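Local coordinates for protein ribonuclease J (Methanolobus psychrophilus R15, PDB 5HAB) that probably degrades RNA exonucleolytically as an archaeal member of the beta-CASP group of metallo-beta-lactamase-fold nucleases, captured here with RNA bound, at residues I134-D139 and M295-G300. The protein carries 1 engineered substitution. Numbering follows the deposited sequence.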
loop_
_atom_site.group_PDB
_atom_site.type_symbol
_atom_site.label_atom_id
_atom_site.label_comp_id
_atom_site.label_asym_id
_atom_site.label_seq_id
_atom_site.Cartn_x
_atom_site.Cartn_y
_atom_site.Cartn_z
ATOM N N ILE B 134 -6.749 32.845 20.380
ATOM C CA ILE B 134 -8.028 33.276 19.838
ATOM C C ILE B 134 -8.071 34.799 19.781
ATOM O O ILE B 134 -8.472 35.368 18.769
ATOM C CB ILE B 134 -9.214 32.719 20.642
ATOM C CG1 ILE B 134 -9.280 31.194 20.525
ATOM C CG2 ILE B 134 -10.514 33.318 20.133
ATOM C CD1 ILE B 134 -10.338 30.575 21.419
ATOM N N LYS B 135 -7.654 35.468 20.854
ATOM C CA LYS B 135 -7.620 36.934 20.838
ATOM C C LYS B 135 -6.722 37.477 19.739
ATOM O O LYS B 135 -7.136 38.346 18.969
ATOM C CB LYS B 135 -7.160 37.514 22.182
ATOM C CG LYS B 135 -8.125 37.333 23.318
ATOM C CD LYS B 135 -7.608 38.009 24.571
ATOM C CE LYS B 135 -8.476 37.671 25.765
ATOM N NZ LYS B 135 -7.935 38.240 27.028
ATOM N N HIS B 136 -5.496 36.964 19.668
ATOM C CA HIS B 136 -4.549 37.425 18.659
ATOM C C HIS B 136 -5.099 37.188 17.260
ATOM O O HIS B 136 -4.798 37.940 16.338
ATOM C CB HIS B 136 -3.189 36.740 18.828
ATOM C CG HIS B 136 -2.459 37.157 20.067
ATOM N ND1 HIS B 136 -1.267 36.586 20.461
ATOM C CD2 HIS B 136 -2.763 38.083 21.008
ATOM C CE1 HIS B 136 -0.867 37.146 21.592
ATOM N NE2 HIS B 136 -1.758 38.056 21.943
ATOM N N GLN B 137 -5.911 36.149 17.104
ATOM C CA GLN B 137 -6.465 35.839 15.793
ATOM C C GLN B 137 -7.649 36.747 15.442
ATOM O O GLN B 137 -7.745 37.231 14.316
ATOM C CB GLN B 137 -6.876 34.372 15.733
ATOM C CG GLN B 137 -7.743 34.010 14.553
ATOM C CD GLN B 137 -7.939 32.515 14.435
ATOM O OE1 GLN B 137 -8.871 31.952 15.009
ATOM N NE2 GLN B 137 -7.056 31.860 13.685
ATOM N N ILE B 138 -8.564 36.942 16.391
ATOM C CA ILE B 138 -9.732 37.800 16.189
ATOM C C ILE B 138 -9.311 39.208 15.775
ATOM O O ILE B 138 -9.915 39.819 14.889
ATOM C CB ILE B 138 -10.613 37.850 17.456
ATOM C CG1 ILE B 138 -11.264 36.489 17.717
ATOM C CG2 ILE B 138 -11.673 38.934 17.334
ATOM C CD1 ILE B 138 -12.202 36.044 16.621
ATOM N N ASP B 139 -8.257 39.709 16.416
ATOM C CA ASP B 139 -7.697 41.019 16.099
ATOM C C ASP B 139 -6.845 40.959 14.834
ATOM O O ASP B 139 -5.804 41.609 14.747
ATOM C CB ASP B 139 -6.865 41.558 17.268
ATOM C CG ASP B 139 -7.616 41.523 18.590
ATOM O OD1 ASP B 139 -8.867 41.474 18.565
ATOM O OD2 ASP B 139 -6.957 41.552 19.654
ATOM N N MET B 295 5.934 31.079 13.947
ATOM C CA MET B 295 6.853 30.764 15.043
ATOM C C MET B 295 6.807 31.868 16.088
ATOM O O MET B 295 6.679 31.599 17.283
ATOM C CB MET B 295 8.292 30.587 14.543
ATOM C CG MET B 295 8.601 29.238 13.921
ATOM S SD MET B 295 8.477 27.869 15.092
ATOM C CE MET B 295 8.697 26.469 13.992
ATOM N N GLU B 296 6.900 33.111 15.621
ATOM C CA GLU B 296 6.873 34.270 16.506
ATOM C C GLU B 296 5.541 34.337 17.241
ATOM O O GLU B 296 5.507 34.537 18.455
ATOM C CB GLU B 296 7.125 35.557 15.720
ATOM C CG GLU B 296 7.248 36.796 16.591
ATOM C CD GLU B 296 7.640 38.029 15.797
ATOM O OE1 GLU B 296 7.060 38.252 14.712
ATOM O OE2 GLU B 296 8.528 38.776 16.261
ATOM N N ARG B 297 4.452 34.138 16.500
ATOM C CA ARG B 297 3.109 34.133 17.077
ATOM C C ARG B 297 2.985 33.101 18.206
ATOM O O ARG B 297 2.863 33.468 19.378
ATOM C CB ARG B 297 2.065 33.850 15.988
ATOM C CG ARG B 297 0.612 33.821 16.475
ATOM C CD ARG B 297 0.074 35.197 16.851
ATOM N NE ARG B 297 -0.112 36.066 15.691
ATOM C CZ ARG B 297 -1.255 36.179 15.018
ATOM N NH1 ARG B 297 -2.322 35.482 15.390
ATOM N NH2 ARG B 297 -1.339 36.994 13.974
ATOM N N TYR B 298 3.052 31.816 17.856
ATOM C CA TYR B 298 2.808 30.742 18.823
ATOM C C TYR B 298 3.859 30.640 19.932
ATOM O O TYR B 298 3.519 30.555 21.119
ATOM C CB TYR B 298 2.707 29.396 18.099
ATOM C CG TYR B 298 1.431 29.206 17.308
ATOM C CD1 TYR B 298 0.304 28.650 17.904
ATOM C CD2 TYR B 298 1.349 29.577 15.971
ATOM C CE1 TYR B 298 -0.869 28.470 17.193
ATOM C CE2 TYR B 298 0.175 29.401 15.250
ATOM C CZ TYR B 298 -0.928 28.847 15.868
ATOM O OH TYR B 298 -2.098 28.665 15.166
ATOM N N VAL B 299 5.132 30.638 19.551
ATOM C CA VAL B 299 6.197 30.449 20.527
ATOM C C VAL B 299 6.327 31.707 21.376
ATOM O O VAL B 299 6.468 31.623 22.599
ATOM C CB VAL B 299 7.527 30.080 19.854
ATOM C CG1 VAL B 299 8.579 29.770 20.900
ATOM C CG2 VAL B 299 7.335 28.889 18.931
ATOM N N GLY B 300 6.274 32.866 20.725
ATOM C CA GLY B 300 6.269 34.136 21.433
ATOM C C GLY B 300 5.175 34.195 22.483
ATOM O O GLY B 300 5.448 34.467 23.656
#
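Arg297 reaches across to His136 and alone carries the helix 293-304 side of a small surface contact between two helices, which buries 118 Å² in total. Its CG stands anti to the backbone N (chi1 -180°), and bends at chi2 and chi3 bring the guanidinium alongside the last turn of helix 128-138. The closer-packed part lies at the backbone end of His136: Arg297 NH1 stops 3.6 Å from His136 O, too far for a hydrogen bond, and 3.8 Å from His136 CB. That carbonyl is instead hydrogen-bonded to Ser140 OG. The two side chains run antiparallel past one another, with imidazole and guanidinium planes 86° apart. Contact is looser along the ring, where Arg297 CD comes obliquely to within 4.1 Å of His136 ND1 and the residues remain partly exposed. Next in the same helix, Tyr298 packs on a phosphate of the bound RNA, and its backbone O accepts a hydrogen bond from Tyr129 OH. The contact thus bridges the metallo-beta-lactamase and beta-CASP regions: helix 128-138 rests on helices 107-110 and 113-116 and strand 150-152, while helix 293-304 follows strand 287-291 of the parallel beta-CASP sheet.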